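Local coordinates for putative alpha/beta hydrolase (Desulfitobacterium hafniense, PDB 4RPC), which is of unknown specificity but, as a putative alpha/beta hydrolase, probably hydrolyses a substrate not yet identified, at residues I177-E180 with A181-A185; A185-A188 with A189-D193. One frame throughout, in Å; residues are numbered along the deposited sequence.

Contact 1 of 2, residues I177-E180 with A181-A185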
loop_
_atom_site.group_PDB
_atom_site.type_symbol
_atom_site.label_atom_id
_atom_site.label_comp_id
_atom_site.label_asym_id
_atom_site.label_seq_id
_atom_site.Cartn_x
_atom_site.Cartn_y
_atom_site.Cartn_z
ATOM N N ILE A 177 16.360 2.648 -5.251
ATOM C CA ILE A 177 15.897 3.423 -4.136
ATOM C C ILE A 177 17.147 3.894 -3.321
ATOM O O ILE A 177 18.192 3.226 -3.294
ATOM C CB ILE A 177 14.891 2.667 -3.285
ATOM C CG1 ILE A 177 14.216 3.586 -2.258
ATOM C CG2 ILE A 177 15.547 1.537 -2.550
ATOM C CD1 ILE A 177 13.237 4.569 -2.869
ATOM N N THR A 178 17.054 5.103 -2.793
ATOM C CA THR A 178 18.049 5.584 -1.862
ATOM C C THR A 178 17.580 5.419 -0.468
ATOM O O THR A 178 16.388 5.446 -0.187
ATOM C CB THR A 178 18.372 7.060 -2.097
ATOM O OG1 THR A 178 17.216 7.875 -1.838
ATOM C CG2 THR A 178 18.858 7.222 -3.479
ATOM N N ARG A 179 18.521 5.260 0.436
ATOM C CA ARG A 179 18.164 5.073 1.815
ATOM C C ARG A 179 17.362 6.268 2.364
ATOM O O ARG A 179 16.309 6.062 3.041
ATOM C CB ARG A 179 19.368 4.721 2.693
ATOM C CG ARG A 179 18.945 4.530 4.153
ATOM C CD ARG A 179 20.055 3.982 5.015
ATOM N NE ARG A 179 19.586 3.501 6.319
ATOM C CZ ARG A 179 19.255 4.273 7.347
ATOM N NH1 ARG A 179 19.240 5.594 7.247
ATOM N NH2 ARG A 179 18.841 3.707 8.467
ATOM N N GLU A 180 17.751 7.489 1.996
ATOM C CA GLU A 180 16.997 8.632 2.535
ATOM C C GLU A 180 15.561 8.557 2.108
ATOM O O GLU A 180 14.699 8.842 2.878
ATOM C CB GLU A 180 17.528 9.995 2.088
ATOM C CG GLU A 180 18.515 10.728 3.003
ATOM C CD GLU A 180 18.219 10.774 4.498
ATOM O OE1 GLU A 180 17.470 11.681 4.943
ATOM O OE2 GLU A 180 18.803 9.928 5.229
ATOM N N ALA A 181 15.293 8.185 0.859
ATOM C CA ALA A 181 13.922 8.196 0.359
ATOM C C ALA A 181 13.086 7.142 1.061
ATOM O O ALA A 181 11.944 7.361 1.473
ATOM C CB ALA A 181 13.912 7.983 -1.149
ATOM N N LEU A 182 13.697 6.005 1.224
ATOM C CA LEU A 182 13.068 4.872 1.903
ATOM C C LEU A 182 12.793 5.198 3.327
ATOM O O LEU A 182 11.689 4.957 3.823
ATOM C CB LEU A 182 14.000 3.672 1.848
ATOM C CG LEU A 182 13.679 2.411 2.615
ATOM C CD1 LEU A 182 12.348 1.944 2.108
ATOM C CD2 LEU A 182 14.711 1.321 2.360
ATOM N N LEU A 183 13.810 5.752 3.994
ATOM C CA LEU A 183 13.665 6.130 5.364
ATOM C C LEU A 183 12.517 7.128 5.591
ATOM O O LEU A 183 11.724 6.959 6.502
ATOM C CB LEU A 183 15.007 6.673 5.908
ATOM C CG LEU A 183 15.046 7.087 7.349
ATOM C CD1 LEU A 183 14.995 5.888 8.232
ATOM C CD2 LEU A 183 16.329 7.828 7.653
ATOM N N HIS A 184 12.433 8.193 4.807
ATOM C CA HIS A 184 11.349 9.155 4.989
ATOM C C HIS A 184 9.953 8.580 4.802
ATOM O O HIS A 184 8.992 8.981 5.485
ATOM C CB HIS A 184 11.547 10.310 4.029
ATOM C CG HIS A 184 12.504 11.285 4.567
ATOM N ND1 HIS A 184 13.782 11.423 4.083
ATOM C CD2 HIS A 184 12.418 12.068 5.660
ATOM C CE1 HIS A 184 14.416 12.326 4.807
ATOM N NE2 HIS A 184 13.611 12.717 5.778
ATOM N N ALA A 185 9.875 7.601 3.912
ATOM C CA ALA A 185 8.623 6.935 3.612
ATOM C C ALA A 185 8.229 6.102 4.817
ATOM O O ALA A 185 7.032 6.061 5.220
ATOM C CB ALA A 185 8.754 6.061 2.407
#
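His184 and Glu180 meet one turn apart near the start of helix 179-191. Glu180 O accepts twice, from opposite faces of its carbonyl plane. One donor is His184 N, in a nearly straight helical bond. The other, His184 ND1, sits above that plane, 3.0 Å from Glu180 O, in a more bent bond (136° at the hydrogen). The ring reaches it because CG lies beside the backbone N, with chi1 at -82°. This bond limits the rotation of the imidazole. The Glu180 chain bends at chi2 and brings OE1 to 3.1 Å from His184 CE1. Carboxylate and ring stand almost perpendicular, at 83°.

Thr178 is the N-cap. Its OG1 takes a weak bond from Ala181 N at 3.3 Å, and its carbonyl O accepts from Leu182 N at 3.1 Å. Ile177 folds back just before the cap. Its CG1 lies 4.1 Å from Leu182 CB, as in a hydrophobic staple, and its CD1 lies 3.9 Å from Ala181 CB. On the extended Arg179 chain, NH1 comes to 3.7 Å from Leu183 CD2.

Other parts of the fold hold these groups. Arg179 forms a salt bridge to Asp139 and a hydrogen bond to Asn135. The Tyr66 ring meets that of His184 with the planes nearly parallel. Helix 130-145 flanks this end of helix 179-191, and its Leu142 touches Ile177, Arg179 and Leu182.

Contact 2 of 2, residues A185-A188 with A189-D193; sequences ALLA and AYRYD
The Tyr190 ring meets the carbonyl of Leu186 obliquely, one turn back, with CD2 at 3.2 Å from Leu186 O. The same oxygen accepts from Tyr190 N at 2.9 Å, so backbone and ring of one residue both crowd it. The ring lies there because CG is beside its own backbone N (chi1 -76°). Beyond the turn, the Tyr190 side chain meets Met126 and, on helix 130-145, Thr130 and Met137. With an alanine here the ring would be gone, which would probably open a gap between Leu186 O, Met126 and Met137.

The second flat group is the Arg191 guanidinium. Its chain bends at chi2 and chi3, and NH2 comes obliquely to 4.3 Å from Leu187 CD2. This is a loose contact at an exposed site. The Tyr192 ring instead leads away from the preceding turn. It is buried, and its OH is hydrogen-bonded to Glu104 of helix 97-108.

Backbone bonds join the two segments. Ala189 N gives to Ala185 O at 2.8 Å, and Arg191 N gives to Leu187 O at the same length, 2.8 Å. Tyr192 N reaches Ala188 O at 3.2 Å, just where the chain leaves helical geometry. Ala189 CB packs 3.5 Å from Ala185 O, and its methyl also touches Leu97.

Helix 179-191 lies between strands 112-119 and 204-210, where many alpha/beta hydrolases carry a cap. The hydrogen bonds between the two segments are all between backbone groups. The side chains rest against carbonyl oxygens of the preceding turn and turn mainly to other helices.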
loop_
_atom_site.group_PDB
_atom_site.type_symbol
_atom_site.label_atom_id
_atom_site.label_comp_id
_atom_site.label_asym_id
_atom_site.label_seq_id
_atom_site.Cartn_x
_atom_site.Cartn_y
_atom_site.Cartn_z
ATOM N N ALA A 185 9.875 7.601 3.912
ATOM C CA ALA A 185 8.623 6.935 3.612
ATOM C C ALA A 185 8.229 6.102 4.817
ATOM O O ALA A 185 7.032 6.061 5.220
ATOM C CB ALA A 185 8.754 6.061 2.407
ATOM N N LEU A 186 9.221 5.447 5.387
ATOM C CA LEU A 186 8.996 4.639 6.596
ATOM C C LEU A 186 8.681 5.462 7.851
ATOM O O LEU A 186 7.877 5.013 8.708
ATOM C CB LEU A 186 10.177 3.745 6.871
ATOM C CG LEU A 186 10.298 2.621 5.843
ATOM C CD1 LEU A 186 11.682 2.021 5.962
ATOM C CD2 LEU A 186 9.217 1.538 5.942
ATOM N N LEU A 187 9.293 6.629 7.959
ATOM C CA LEU A 187 8.958 7.494 9.069
ATOM C C LEU A 187 7.476 7.882 8.959
ATOM O O LEU A 187 6.737 7.827 9.957
ATOM C CB LEU A 187 9.863 8.724 9.149
ATOM C CG LEU A 187 11.346 8.488 9.418
ATOM C CD1 LEU A 187 12.170 9.671 8.996
ATOM C CD2 LEU A 187 11.598 8.181 10.906
ATOM N N ALA A 188 7.060 8.222 7.735
ATOM C CA ALA A 188 5.668 8.590 7.443
ATOM C C ALA A 188 4.792 7.428 7.759
ATOM O O ALA A 188 3.815 7.594 8.453
ATOM C CB ALA A 188 5.450 9.056 6.000
ATOM N N ALA A 189 5.125 6.256 7.248
ATOM C CA ALA A 189 4.355 5.049 7.563
ATOM C C ALA A 189 4.157 4.826 9.065
ATOM O O ALA A 189 3.032 4.717 9.521
ATOM C CB ALA A 189 4.995 3.852 6.949
ATOM N N TYR A 190 5.247 4.824 9.836
ATOM C CA TYR A 190 5.201 4.554 11.248
ATOM C C TYR A 190 4.601 5.671 12.098
ATOM O O TYR A 190 4.110 5.396 13.134
ATOM C CB TYR A 190 6.614 4.201 11.770
ATOM C CG TYR A 190 7.014 2.816 11.386
ATOM C CD1 TYR A 190 6.167 1.740 11.628
ATOM C CD2 TYR A 190 8.219 2.570 10.797
ATOM C CE1 TYR A 190 6.524 0.447 11.268
ATOM C CE2 TYR A 190 8.588 1.296 10.408
ATOM C CZ TYR A 190 7.747 0.240 10.644
ATOM O OH TYR A 190 8.121 -1.023 10.320
ATOM N N ARG A 191 4.652 6.917 11.657
ATOM C CA ARG A 191 4.042 8.044 12.352
ATOM C C ARG A 191 2.523 8.081 12.238
ATOM O O ARG A 191 1.856 8.513 13.163
ATOM C CB ARG A 191 4.574 9.361 11.777
ATOM C CG ARG A 191 4.296 10.574 12.615
ATOM C CD ARG A 191 5.390 10.875 13.604
ATOM N NE ARG A 191 6.698 10.981 12.952
ATOM C CZ ARG A 191 7.866 10.993 13.608
ATOM N NH1 ARG A 191 7.885 10.919 14.949
ATOM N NH2 ARG A 191 9.030 11.058 12.897
ATOM N N TYR A 192 1.969 7.655 11.095
ATOM C CA TYR A 192 0.511 7.790 10.851
ATOM C C TYR A 192 -0.302 7.205 11.994
ATOM O O TYR A 192 -0.159 6.050 12.375
ATOM C CB TYR A 192 0.134 7.127 9.547
ATOM C CG TYR A 192 -1.268 7.439 9.030
ATOM C CD1 TYR A 192 -1.659 8.739 8.768
ATOM C CD2 TYR A 192 -2.161 6.447 8.769
ATOM C CE1 TYR A 192 -2.928 9.009 8.276
ATOM C CE2 TYR A 192 -3.433 6.706 8.304
ATOM C CZ TYR A 192 -3.824 7.983 8.027
ATOM O OH TYR A 192 -5.124 8.256 7.541
ATOM N N ASP A 193 -1.171 7.997 12.554
ATOM C CA ASP A 193 -2.015 7.514 13.630
ATOM C C ASP A 193 -3.494 7.642 13.252
ATOM O O ASP A 193 -4.088 8.716 13.335
ATOM C CB ASP A 193 -1.636 8.293 14.880
ATOM C CG ASP A 193 -2.372 7.845 16.131
ATOM O OD1 ASP A 193 -3.150 6.884 16.117
ATOM O OD2 ASP A 193 -2.187 8.538 17.138
#

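Overall arrangement
Contacts 1 and 2 are successive parts of helix 179-191 and share Ala185. Their centres lie 12 Å apart. The centre of contact 1, at the start of the helix, lies about 16 Å from the chain centre, and the contact is partly exposed. That of contact 2, at the end, lies about 12 Å away, and the contact is mostly buried. Helix 130-145 touches both, while helix 97-108 meets the second half, from Ala185 onward. Helix 97-108 directly follows a probable nucleophile elbow at Ser96, which with His241 and Glu213 probably forms a catalytic triad. Ala189 lies near these residues without touching them, so its side of the helix probably lies beside the active site.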